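Local atomic coordinates of nucleoside hydrolase, putative (Trypanosoma brucei, PDB entry 3FZ0), a protein that belongs to the nucleoside hydrolase family, holds a calcium ion, and is built on a central, mainly parallel beta-sheet flanked by helices. Residues R7-D12 and V289-E294; D19-M24 and C279-A284; D283-L288 and E346-A351. The protein carries 2 engineered substitutions. All coordinates share one frame; numbering follows the deposited sequence.

Contact 1. Residues R7-D12 and V289-E294; sequences RKLIID and VAIRPE
Arg7 reaches from strand 6-13 over the C-terminal end of helix 282-291, where it meets Ala290, Ile291 and Pro293. Its CB points toward the helix end, and the chain runs out extended from CG to NE. Contact begins at CD of Arg7, which lies 3.9 Å from CG2 of Ile291. NE of Arg7 follows, 3.5 Å from Ile291 O, with an angle too poor for a hydrogen bond. That carbonyl oxygen sits over one face of the guanidinium, toward the rim of the group. At the tip, NH1 of Arg7 comes within 2.8 Å of Ala290 O, again without a good angle. NH1 is hydrogen-bonded instead to OE1 of Gln130, whose NE2 bonds to Ala290 O. One amide thus links both groups. NH2 of Arg7 ends 3.7 Å from CD of Pro293. The positive group probably interacts favourably with the negative end of the helix dipole. Deeper in, Leu9 CD1 packs on CG2 of Ile291 at 3.9 Å, the two side chains meeting at about a right angle. Val32 of the next strand also touches Ile291. The arrangement is that of an alpha/beta fold, with a helix end packed on an inner strand of a mainly parallel sheet.

Contact 2. Residues D19-M24 and C279-A284; sequences DAIAIM and CVVPDA. With CA (calcium ion), chain G.
Two carboxylates, those of Asp19 and Asp283, are held against each other by a shared calcium ion. OD2 of Asp19 and OD2 of Asp283 are 2.9 Å apart, and no hydrogen bond joins them. Asp19 grips the metal with both oxygens, OD1 at 2.6 Å and OD2 at 2.5 Å from the calcium. Asp283 uses one oxygen, OD2, at 2.4 Å from the metal. The two carboxylate planes are turned 64° apart, so the groups do not lie flat on each other. The other oxygen of Asp283, OD1, receives a hydrogen bond of 2.6 Å from water 1, which is itself a calcium ligand. Asp283 therefore holds the metal directly and through a water. Waters 2 and 3, Asp14 and the carbonyl oxygen of Leu134 complete the site. Thr13 OG1 and the Gly16 N-H hydrogen-bond to OD2 and OD1 of Asp19 and help fix its rotation.

Next to the metal site the backbones come very close. CA of Ala22 lies 3.9 Å from CA of Ala284, an approach made between two alanines. The methyl CB of Ala22 points at the first turn of helix 282-291 and sits 3.3 Å from Asp283 O. Beside it, CG2 of Ile21 meets CB of Ala284 at 3.9 Å. Val281, the N-cap residue, adds its CG1 against Ile21. In Asp283, CG stands beside the backbone N (chi1 -66°), and this rotation brings OD2 onto the calcium ion. The backbone N of Asp283 is hydrogen-bonded to Asp18 OD2, so a second-shell carboxylate helps to position this metal ligand. The two carboxylates would probably repel each other without the cation. The calcium ion thus acts as a bridge between the starts of helices 17-27 and 282-291.

Contact 3. Residues D283-L288 and E346-A351; sequences DAVAVL and EMFLKA. With CA (calcium ion), chain G.
The ring of Phe348, on helix 345-356, meets Ala284, Val285 and Leu288 of helix 282-291, and the contact is apolar throughout. One CH-pi interaction stands out. CG2 of Val285 lies over one face of the Phe348 ring, 4.0 Å from its centroid and 22° off the normal, somewhat toward the rim. The remaining contacts are apolar, at the ring edge, at its root, or between aliphatic groups. CB of Ala284 meets the edge in the ring plane, 3.7 Å from CE1 of Phe348. CD2 of Leu288 also comes near that plane, but packs closer to the root of the side chain, 3.8 Å from CB of Phe348. Phe348 has CG anti to the backbone N (chi1 179°), which brings the ring up to the facing helix. The second methyl of Leu288, CD1, is 3.9 Å from CB of Ala351, one turn further on. Leu288 thus forks, one branch serving Phe348 and the other Ala351. The helix segments pass at 10.5 Å, with their directions 102° apart. On its sheet side, Val285 touches Val206 of strand 203-206. The last helix thus packs nearly perpendicular across a helix that itself lies on the sheet.

Overall arrangement
From the N terminus, strand 6-13 comes first, and contact 1 closes the longest loop by joining it to the end of helix 282-291. Helix 17-27 follows directly, and contact 2 ties it to the start of the same helix, so this loop is nested inside the first. Contact 3 begins on 283-288, where contact 2 ends, and closes a shorter loop to helix 345-356. It crosses contact 1, because 289-294 lies between its two segments. Helix 282-291 is therefore used along its whole length. It joins the central sheet, the first helix and the C-terminal helix. The calcium ion lies at its starting end, away from contact 1.

Contact 1. Residues R7-D12 and V289-E294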
ATOM      1  N   ARG B   7      34.440  24.975   3.331  1.00 62.61           N
ATOM      2  CA  ARG B   7      33.350  24.173   2.834  1.00 62.68           C
ATOM      3  C   ARG B   7      32.937  24.663   1.443  1.00 62.80           C
ATOM      4  O   ARG B   7      32.830  25.859   1.195  1.00 62.58           O
ATOM      5  CB  ARG B   7      32.160  24.245   3.805  1.00 62.67           C
ATOM      6  CG  ARG B   7      32.333  23.409   5.068  1.00 62.71           C
ATOM      7  CD  ARG B   7      31.374  23.802   6.175  1.00 63.94           C
ATOM      8  NE  ARG B   7      31.904  23.453   7.493  1.00 65.39           N
ATOM      9  CZ  ARG B   7      31.608  22.325   8.124  1.00 64.96           C
ATOM     10  NH1 ARG B   7      30.786  21.455   7.561  1.00 65.89           N
ATOM     11  NH2 ARG B   7      32.121  22.070   9.315  1.00 64.65           N
ATOM     12  N   LYS B   8      32.702  23.728   0.534  1.00 63.01           N
ATOM     13  CA  LYS B   8      32.135  24.045  -0.772  1.00 63.16           C
ATOM     14  C   LYS B   8      30.782  23.391  -0.801  1.00 62.89           C
ATOM     15  O   LYS B   8      30.689  22.180  -0.666  1.00 63.72           O
ATOM     16  CB  LYS B   8      33.006  23.480  -1.908  1.00 63.13           C
ATOM     17  CG  LYS B   8      34.487  23.838  -1.842  1.00 64.23           C
ATOM     18  CD  LYS B   8      34.671  25.338  -1.855  1.00 66.71           C
ATOM     19  CE  LYS B   8      36.145  25.737  -2.020  1.00 68.25           C
ATOM     20  NZ  LYS B   8      36.309  27.175  -1.581  1.00 67.31           N
ATOM     21  N   LEU B   9      29.724  24.167  -0.951  1.00 63.10           N
ATOM     22  CA  LEU B   9      28.371  23.594  -0.934  1.00 63.43           C
ATOM     23  C   LEU B   9      27.662  23.592  -2.268  1.00 63.48           C
ATOM     24  O   LEU B   9      27.769  24.517  -3.043  1.00 64.36           O
ATOM     25  CB  LEU B   9      27.464  24.307   0.049  1.00 63.29           C
ATOM     26  CG  LEU B   9      27.869  24.620   1.476  1.00 64.40           C
ATOM     27  CD1 LEU B   9      26.554  24.923   2.235  1.00 64.35           C
ATOM     28  CD2 LEU B   9      28.636  23.477   2.128  1.00 65.02           C
ATOM     29  N   ILE B  10      26.932  22.523  -2.514  1.00 63.93           N
ATOM     30  CA  ILE B  10      25.913  22.451  -3.547  1.00 63.58           C
ATOM     31  C   ILE B  10      24.618  22.617  -2.775  1.00 63.71           C
ATOM     32  O   ILE B  10      24.392  21.955  -1.757  1.00 64.28           O
ATOM     33  CB  ILE B  10      25.928  21.069  -4.242  1.00 63.36           C
ATOM     34  CG1 ILE B  10      27.334  20.747  -4.768  1.00 63.09           C
ATOM     35  CG2 ILE B  10      24.868  20.998  -5.339  1.00 63.14           C
ATOM     36  CD1 ILE B  10      27.522  19.276  -5.101  1.00 63.70           C
ATOM     37  N   ILE B  11      23.771  23.527  -3.211  1.00 63.62           N
ATOM     38  CA  ILE B  11      22.499  23.685  -2.534  1.00 63.82           C
ATOM     39  C   ILE B  11      21.384  23.374  -3.527  1.00 64.04           C
ATOM     40  O   ILE B  11      21.250  24.005  -4.592  1.00 64.08           O
ATOM     41  CB  ILE B  11      22.328  25.093  -1.885  1.00 63.93           C
ATOM     42  CG1 ILE B  11      23.351  25.285  -0.766  1.00 64.02           C
ATOM     43  CG2 ILE B  11      20.893  25.258  -1.323  1.00 63.27           C
ATOM     44  CD1 ILE B  11      23.430  26.688  -0.229  1.00 63.20           C
ATOM     45  N   ASP B  12      20.617  22.352  -3.202  1.00 63.95           N
ATOM     46  CA  ASP B  12      19.488  21.961  -4.034  1.00 63.66           C
ATOM     47  C   ASP B  12      18.254  22.497  -3.377  1.00 63.04           C
ATOM     48  O   ASP B  12      18.067  22.308  -2.189  1.00 62.99           O
ATOM     49  CB  ASP B  12      19.432  20.448  -4.188  1.00 63.86           C
ATOM     50  CG  ASP B  12      18.418  20.017  -5.217  1.00 65.78           C
ATOM     51  OD1 ASP B  12      17.267  19.782  -4.797  1.00 68.49           O
ATOM     52  OD2 ASP B  12      18.737  19.945  -6.427  1.00 67.46           O
ATOM     53  N   VAL B 289      22.969  23.480  10.300  1.00 62.06           N
ATOM     54  CA  VAL B 289      23.453  22.174  10.723  1.00 62.06           C
ATOM     55  C   VAL B 289      24.644  21.752   9.868  1.00 62.61           C
ATOM     56  O   VAL B 289      25.608  21.214  10.388  1.00 62.32           O
ATOM     57  CB  VAL B 289      22.328  21.123  10.743  1.00 61.82           C
ATOM     58  CG1 VAL B 289      22.880  19.698  10.833  1.00 60.43           C
ATOM     59  CG2 VAL B 289      21.399  21.392  11.919  1.00 61.94           C
ATOM     60  N   ALA B 290      24.566  22.005   8.561  1.00 63.27           N
ATOM     61  CA  ALA B 290      25.615  21.612   7.621  1.00 63.89           C
ATOM     62  C   ALA B 290      26.915  22.309   7.886  1.00 64.46           C
ATOM     63  O   ALA B 290      27.969  21.712   7.808  1.00 64.64           O
ATOM     64  CB  ALA B 290      25.195  21.911   6.202  1.00 63.76           C
ATOM     65  N   ILE B 291      26.856  23.593   8.164  1.00 65.81           N
ATOM     66  CA  ILE B 291      28.098  24.348   8.257  1.00 67.27           C
ATOM     67  C   ILE B 291      28.607  24.589   9.683  1.00 67.64           C
ATOM     68  O   ILE B 291      29.796  24.808   9.865  1.00 67.48           O
ATOM     69  CB  ILE B 291      28.097  25.604   7.362  1.00 67.13           C
ATOM     70  CG1 ILE B 291      27.043  26.605   7.768  1.00 68.72           C
ATOM     71  CG2 ILE B 291      27.787  25.196   5.940  1.00 67.19           C
ATOM     72  CD1 ILE B 291      26.668  27.571   6.592  1.00 68.77           C
ATOM     73  N   ARG B 292      27.715  24.520  10.676  1.00 68.01           N
ATOM     74  CA  ARG B 292      28.127  24.611  12.062  1.00 68.64           C
ATOM     75  C   ARG B 292      27.645  23.401  12.821  1.00 68.31           C
ATOM     76  O   ARG B 292      26.633  23.479  13.511  1.00 67.98           O
ATOM     77  CB  ARG B 292      27.608  25.892  12.718  1.00 69.41           C
ATOM     78  CG  ARG B 292      27.950  27.173  11.979  1.00 72.13           C
ATOM     79  CD  ARG B 292      27.962  28.349  12.915  1.00 77.06           C
ATOM     80  NE  ARG B 292      29.277  28.537  13.505  1.00 81.23           N
ATOM     81  CZ  ARG B 292      29.504  29.007  14.731  1.00 83.65           C
ATOM     82  NH1 ARG B 292      28.500  29.343  15.526  1.00 83.31           N
ATOM     83  NH2 ARG B 292      30.758  29.151  15.169  1.00 85.61           N
ATOM     84  N   PRO B 293      28.379  22.273  12.708  1.00 68.50           N
ATOM     85  CA  PRO B 293      27.927  20.998  13.295  1.00 68.53           C
ATOM     86  C   PRO B 293      27.755  21.072  14.817  1.00 68.06           C
ATOM     87  O   PRO B 293      27.038  20.266  15.388  1.00 68.53           O
ATOM     88  CB  PRO B 293      29.059  20.018  12.937  1.00 68.71           C
ATOM     89  CG  PRO B 293      30.291  20.918  12.743  1.00 68.91           C
ATOM     90  CD  PRO B 293      29.701  22.139  12.063  1.00 68.49           C
ATOM     91  N   GLU B 294      28.406  22.042  15.448  1.00 67.47           N
ATOM     92  CA  GLU B 294      28.333  22.259  16.890  1.00 67.26           C
ATOM     93  C   GLU B 294      26.970  22.820  17.311  1.00 66.31           C
ATOM     94  O   GLU B 294      26.644  22.835  18.494  1.00 66.05           O
ATOM     95  CB  GLU B 294      29.485  23.166  17.380  1.00 67.67           C
ATOM     96  CG  GLU B 294      29.455  24.630  16.829  1.00 70.70           C
ATOM     97  CD  GLU B 294      30.214  24.840  15.471  1.00 73.25           C
ATOM     98  OE1 GLU B 294      30.350  23.882  14.671  1.00 73.11           O
ATOM     99  OE2 GLU B 294      30.674  25.989  15.209  1.00 74.89           O
TER

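Contact 2. Residues D19-M24 and C279-A284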
ATOM      1  N   ASP B  19      14.087  28.994   1.794  1.00 62.04           N
ATOM      2  CA  ASP B  19      15.245  28.682   0.945  1.00 61.51           C
ATOM      3  C   ASP B  19      16.165  29.900   0.729  1.00 61.28           C
ATOM      4  O   ASP B  19      17.398  29.783   0.733  1.00 61.72           O
ATOM      5  CB  ASP B  19      14.790  28.157  -0.411  1.00 61.44           C
ATOM      6  CG  ASP B  19      13.922  26.928  -0.301  1.00 62.88           C
ATOM      7  OD1 ASP B  19      12.719  27.050  -0.016  1.00 65.58           O
ATOM      8  OD2 ASP B  19      14.430  25.801  -0.508  1.00 63.30           O
ATOM      9  N   ALA B  20      15.573  31.069   0.501  1.00 60.70           N
ATOM     10  CA  ALA B  20      16.363  32.281   0.300  1.00 60.64           C
ATOM     11  C   ALA B  20      17.158  32.635   1.552  1.00 60.48           C
ATOM     12  O   ALA B  20      18.341  32.907   1.429  1.00 60.99           O
ATOM     13  CB  ALA B  20      15.495  33.452  -0.150  1.00 60.42           C
ATOM     14  N   ILE B  21      16.520  32.637   2.733  1.00 59.99           N
ATOM     15  CA  ILE B  21      17.219  32.886   4.006  1.00 59.89           C
ATOM     16  C   ILE B  21      18.356  31.854   4.194  1.00 60.17           C
ATOM     17  O   ILE B  21      19.458  32.205   4.622  1.00 60.13           O
ATOM     18  CB  ILE B  21      16.257  32.816   5.252  1.00 60.16           C
ATOM     19  CG1 ILE B  21      15.146  33.871   5.146  1.00 59.32           C
ATOM     20  CG2 ILE B  21      17.061  32.944   6.598  1.00 58.85           C
ATOM     21  CD1 ILE B  21      15.628  35.316   5.087  1.00 57.73           C
ATOM     22  N   ALA B  22      18.081  30.591   3.876  1.00 59.82           N
ATOM     23  CA  ALA B  22      19.118  29.543   3.987  1.00 60.21           C
ATOM     24  C   ALA B  22      20.345  29.804   3.085  1.00 60.41           C
ATOM     25  O   ALA B  22      21.505  29.643   3.514  1.00 60.10           O
ATOM     26  CB  ALA B  22      18.529  28.163   3.697  1.00 59.57           C
ATOM     27  N   ILE B  23      20.084  30.199   1.834  1.00 60.30           N
ATOM     28  CA  ILE B  23      21.175  30.476   0.893  1.00 59.87           C
ATOM     29  C   ILE B  23      21.934  31.727   1.351  1.00 60.49           C
ATOM     30  O   ILE B  23      23.160  31.770   1.267  1.00 61.33           O
ATOM     31  CB  ILE B  23      20.663  30.575  -0.583  1.00 59.55           C
ATOM     32  CG1 ILE B  23      20.076  29.219  -1.020  1.00 59.17           C
ATOM     33  CG2 ILE B  23      21.775  30.997  -1.514  1.00 57.04           C
ATOM     34  CD1 ILE B  23      19.090  29.263  -2.181  1.00 59.07           C
ATOM     35  N   MET B  24      21.204  32.708   1.865  1.00 60.45           N
ATOM     36  CA  MET B  24      21.793  33.894   2.454  1.00 61.14           C
ATOM     37  C   MET B  24      22.716  33.528   3.605  1.00 61.38           C
ATOM     38  O   MET B  24      23.807  34.093   3.753  1.00 61.40           O
ATOM     39  CB  MET B  24      20.716  34.893   2.899  1.00 60.97           C
ATOM     40  CG  MET B  24      19.917  35.552   1.743  1.00 60.41           C
ATOM     41  SD  MET B  24      18.621  36.705   2.310  1.00 61.31           S
ATOM     42  CE  MET B  24      19.477  38.257   2.269  1.00 60.39           C
ATOM     43  N   CYS B 279       8.069  32.381  14.131  1.00 73.13           N
ATOM     44  CA  CYS B 279       8.186  32.142  12.718  1.00 72.04           C
ATOM     45  C   CYS B 279       9.234  31.046  12.472  1.00 71.13           C
ATOM     46  O   CYS B 279      10.410  31.210  12.817  1.00 71.13           O
ATOM     47  CB  CYS B 279       8.597  33.440  12.025  1.00 72.26           C
ATOM     48  SG  CYS B 279       8.685  33.246  10.231  1.00 74.04           S
ATOM     49  N   VAL B 280       8.803  29.934  11.878  1.00 70.03           N
ATOM     50  CA  VAL B 280       9.656  28.777  11.636  1.00 68.45           C
ATOM     51  C   VAL B 280      10.329  28.943  10.287  1.00 68.03           C
ATOM     52  O   VAL B 280       9.656  29.212   9.311  1.00 68.17           O
ATOM     53  CB  VAL B 280       8.830  27.487  11.622  1.00 68.38           C
ATOM     54  CG1 VAL B 280       9.724  26.253  11.527  1.00 68.20           C
ATOM     55  CG2 VAL B 280       7.957  27.406  12.869  1.00 68.77           C
ATOM     56  N   VAL B 281      11.656  28.791  10.240  1.00 67.20           N
ATOM     57  CA  VAL B 281      12.434  28.949   9.003  1.00 66.40           C
ATOM     58  C   VAL B 281      13.241  27.670   8.687  1.00 65.60           C
ATOM     59  O   VAL B 281      14.453  27.665   8.757  1.00 65.76           O
ATOM     60  CB  VAL B 281      13.370  30.200   9.091  1.00 66.45           C
ATOM     61  CG1 VAL B 281      13.921  30.549   7.727  1.00 67.07           C
ATOM     62  CG2 VAL B 281      12.616  31.389   9.638  1.00 66.53           C
ATOM     63  N   PRO B 282      12.562  26.574   8.326  1.00 65.16           N
ATOM     64  CA  PRO B 282      13.204  25.243   8.291  1.00 64.45           C
ATOM     65  C   PRO B 282      14.485  25.128   7.495  1.00 64.45           C
ATOM     66  O   PRO B 282      15.478  24.571   8.017  1.00 64.27           O
ATOM     67  CB  PRO B 282      12.114  24.330   7.733  1.00 63.95           C
ATOM     68  CG  PRO B 282      10.838  24.994   8.207  1.00 64.36           C
ATOM     69  CD  PRO B 282      11.131  26.484   7.977  1.00 65.03           C
ATOM     70  N   ASP B 283      14.493  25.605   6.246  1.00 64.25           N
ATOM     71  CA  ASP B 283      15.717  25.453   5.417  1.00 63.56           C
ATOM     72  C   ASP B 283      16.942  26.138   6.010  1.00 62.85           C
ATOM     73  O   ASP B 283      18.054  25.660   5.825  1.00 63.00           O
ATOM     74  CB  ASP B 283      15.480  25.946   4.002  1.00 63.91           C
ATOM     75  CG  ASP B 283      14.484  25.093   3.259  1.00 65.39           C
ATOM     76  OD1 ASP B 283      14.339  23.907   3.601  1.00 66.74           O
ATOM     77  OD2 ASP B 283      13.834  25.602   2.323  1.00 65.49           O
ATOM     78  N   ALA B 284      16.749  27.239   6.733  1.00 61.84           N
ATOM     79  CA  ALA B 284      17.882  27.947   7.338  1.00 61.06           C
ATOM     80  C   ALA B 284      18.494  27.101   8.434  1.00 60.73           C
ATOM     81  O   ALA B 284      19.721  27.104   8.621  1.00 60.40           O
ATOM     82  CB  ALA B 284      17.471  29.325   7.877  1.00 60.74           C
TER
HETATM   83 CA    CA G 400      12.528  24.540   0.557  1.00 62.36          CA
HETATM   84  O   HOH W   1      12.148  23.198   2.381  1.00 33.86           O
HETATM   85  O   HOH W   2      10.388  22.992   0.000  1.00 45.13           O
HETATM   86  O   HOH W   3      10.727  25.797   1.638  1.00 28.67           O

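Contact 3. Residues D283-L288 and E346-A351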
ATOM      1  N   ASP B 283      14.493  25.605   6.246  1.00 64.25           N
ATOM      2  CA  ASP B 283      15.717  25.453   5.417  1.00 63.56           C
ATOM      3  C   ASP B 283      16.942  26.138   6.010  1.00 62.85           C
ATOM      4  O   ASP B 283      18.054  25.660   5.825  1.00 63.00           O
ATOM      5  CB  ASP B 283      15.480  25.946   4.002  1.00 63.91           C
ATOM      6  CG  ASP B 283      14.484  25.093   3.259  1.00 65.39           C
ATOM      7  OD1 ASP B 283      14.339  23.907   3.601  1.00 66.74           O
ATOM      8  OD2 ASP B 283      13.834  25.602   2.323  1.00 65.49           O
ATOM      9  N   ALA B 284      16.749  27.239   6.733  1.00 61.84           N
ATOM     10  CA  ALA B 284      17.882  27.947   7.338  1.00 61.06           C
ATOM     11  C   ALA B 284      18.494  27.101   8.434  1.00 60.73           C
ATOM     12  O   ALA B 284      19.721  27.104   8.621  1.00 60.40           O
ATOM     13  CB  ALA B 284      17.471  29.325   7.877  1.00 60.74           C
ATOM     14  N   VAL B 285      17.649  26.353   9.147  1.00 60.15           N
ATOM     15  CA  VAL B 285      18.129  25.475  10.211  1.00 59.54           C
ATOM     16  C   VAL B 285      19.009  24.354   9.613  1.00 59.93           C
ATOM     17  O   VAL B 285      20.064  23.983  10.155  1.00 60.47           O
ATOM     18  CB  VAL B 285      16.939  24.929  11.092  1.00 59.70           C
ATOM     19  CG1 VAL B 285      17.419  23.984  12.202  1.00 59.33           C
ATOM     20  CG2 VAL B 285      16.161  26.060  11.732  1.00 57.95           C
ATOM     21  N   ALA B 286      18.594  23.825   8.473  1.00 59.91           N
ATOM     22  CA  ALA B 286      19.344  22.768   7.815  1.00 59.97           C
ATOM     23  C   ALA B 286      20.721  23.285   7.361  1.00 60.24           C
ATOM     24  O   ALA B 286      21.746  22.639   7.621  1.00 60.83           O
ATOM     25  CB  ALA B 286      18.540  22.204   6.625  1.00 59.51           C
ATOM     26  N   VAL B 287      20.754  24.433   6.671  1.00 60.26           N
ATOM     27  CA  VAL B 287      22.043  25.060   6.310  1.00 59.97           C
ATOM     28  C   VAL B 287      22.938  25.277   7.547  1.00 60.60           C
ATOM     29  O   VAL B 287      24.135  24.989   7.493  1.00 61.12           O
ATOM     30  CB  VAL B 287      21.891  26.387   5.471  1.00 59.60           C
ATOM     31  CG1 VAL B 287      23.219  27.071   5.285  1.00 57.83           C
ATOM     32  CG2 VAL B 287      21.275  26.064   4.091  1.00 58.53           C
ATOM     33  N   LEU B 288      22.365  25.730   8.658  1.00 60.58           N
ATOM     34  CA  LEU B 288      23.146  25.879   9.880  1.00 61.20           C
ATOM     35  C   LEU B 288      23.759  24.552  10.358  1.00 61.63           C
ATOM     36  O   LEU B 288      24.938  24.497  10.770  1.00 61.71           O
ATOM     37  CB  LEU B 288      22.294  26.495  10.983  1.00 61.66           C
ATOM     38  CG  LEU B 288      23.024  26.736  12.300  1.00 61.28           C
ATOM     39  CD1 LEU B 288      23.873  27.954  12.160  1.00 59.74           C
ATOM     40  CD2 LEU B 288      21.991  26.919  13.381  1.00 62.08           C
ATOM     41  N   GLU B 346      20.240  29.884  19.999  1.00 62.89           N
ATOM     42  CA  GLU B 346      21.161  30.993  20.126  1.00 64.29           C
ATOM     43  C   GLU B 346      22.126  31.095  18.910  1.00 63.77           C
ATOM     44  O   GLU B 346      22.268  32.170  18.336  1.00 62.65           O
ATOM     45  CB  GLU B 346      21.897  30.858  21.457  1.00 64.34           C
ATOM     46  CG  GLU B 346      22.599  32.117  21.943  1.00 67.87           C
ATOM     47  CD  GLU B 346      22.625  32.211  23.493  1.00 72.44           C
ATOM     48  OE1 GLU B 346      21.861  31.448  24.170  1.00 74.73           O
ATOM     49  OE2 GLU B 346      23.392  33.074  24.032  1.00 75.34           O
ATOM     50  N   MET B 347      22.729  29.967  18.495  1.00 63.93           N
ATOM     51  CA  MET B 347      23.634  29.963  17.338  1.00 64.70           C
ATOM     52  C   MET B 347      22.882  30.253  16.050  1.00 63.60           C
ATOM     53  O   MET B 347      23.430  30.902  15.150  1.00 63.41           O
ATOM     54  CB  MET B 347      24.361  28.637  17.187  1.00 64.78           C
ATOM     55  CG  MET B 347      25.646  28.525  17.941  1.00 67.12           C
ATOM     56  SD  MET B 347      26.548  27.014  17.526  1.00 68.48           S
ATOM     57  CE  MET B 347      26.577  27.111  15.773  1.00 69.13           C
ATOM     58  N   PHE B 348      21.642  29.761  15.966  1.00 62.61           N
ATOM     59  CA  PHE B 348      20.758  30.055  14.846  1.00 62.30           C
ATOM     60  C   PHE B 348      20.420  31.565  14.672  1.00 62.24           C
ATOM     61  O   PHE B 348      20.551  32.114  13.585  1.00 61.55           O
ATOM     62  CB  PHE B 348      19.476  29.238  14.972  1.00 62.05           C
ATOM     63  CG  PHE B 348      18.485  29.481  13.863  1.00 61.39           C
ATOM     64  CD1 PHE B 348      18.826  29.214  12.542  1.00 61.79           C
ATOM     65  CD2 PHE B 348      17.208  29.957  14.149  1.00 60.77           C
ATOM     66  CE1 PHE B 348      17.907  29.398  11.511  1.00 61.92           C
ATOM     67  CE2 PHE B 348      16.266  30.173  13.127  1.00 60.59           C
ATOM     68  CZ  PHE B 348      16.606  29.894  11.807  1.00 61.77           C
ATOM     69  N   LEU B 349      20.016  32.224  15.761  1.00 62.18           N
ATOM     70  CA  LEU B 349      19.711  33.631  15.728  1.00 62.38           C
ATOM     71  C   LEU B 349      20.946  34.451  15.348  1.00 62.59           C
ATOM     72  O   LEU B 349      20.847  35.407  14.575  1.00 62.36           O
ATOM     73  CB  LEU B 349      19.136  34.099  17.063  1.00 62.18           C
ATOM     74  CG  LEU B 349      17.852  33.444  17.587  1.00 62.35           C
ATOM     75  CD1 LEU B 349      17.351  34.189  18.844  1.00 61.66           C
ATOM     76  CD2 LEU B 349      16.773  33.398  16.526  1.00 62.08           C
ATOM     77  N   LYS B 350      22.105  34.060  15.874  1.00 62.90           N
ATOM     78  CA  LYS B 350      23.338  34.779  15.594  1.00 63.58           C
ATOM     79  C   LYS B 350      23.669  34.699  14.093  1.00 63.26           C
ATOM     80  O   LYS B 350      24.078  35.694  13.472  1.00 63.13           O
ATOM     81  CB  LYS B 350      24.488  34.248  16.435  1.00 63.88           C
ATOM     82  CG  LYS B 350      25.735  35.072  16.283  1.00 66.86           C
ATOM     83  CD  LYS B 350      27.014  34.234  16.433  1.00 71.45           C
ATOM     84  CE  LYS B 350      28.162  34.755  15.525  1.00 72.13           C
ATOM     85  NZ  LYS B 350      28.312  36.254  15.518  1.00 71.34           N
ATOM     86  N   ALA B 351      23.470  33.517  13.517  1.00 62.76           N
ATOM     87  CA  ALA B 351      23.697  33.305  12.077  1.00 62.32           C
ATOM     88  C   ALA B 351      22.750  34.173  11.232  1.00 62.31           C
ATOM     89  O   ALA B 351      23.151  34.689  10.177  1.00 62.13           O
ATOM     90  CB  ALA B 351      23.536  31.818  11.718  1.00 61.53           C
TER
HETATM   91 CA    CA G 400      12.528  24.540   0.557  1.00 62.36          CA
HETATM   92  O   HOH W   1      12.148  23.198   2.381  1.00 33.86           O
HETATM   93  O   HOH W   2      10.388  22.992   0.000  1.00 45.13           O
HETATM   94  O   HOH W   3      10.727  25.797   1.638  1.00 28.67           O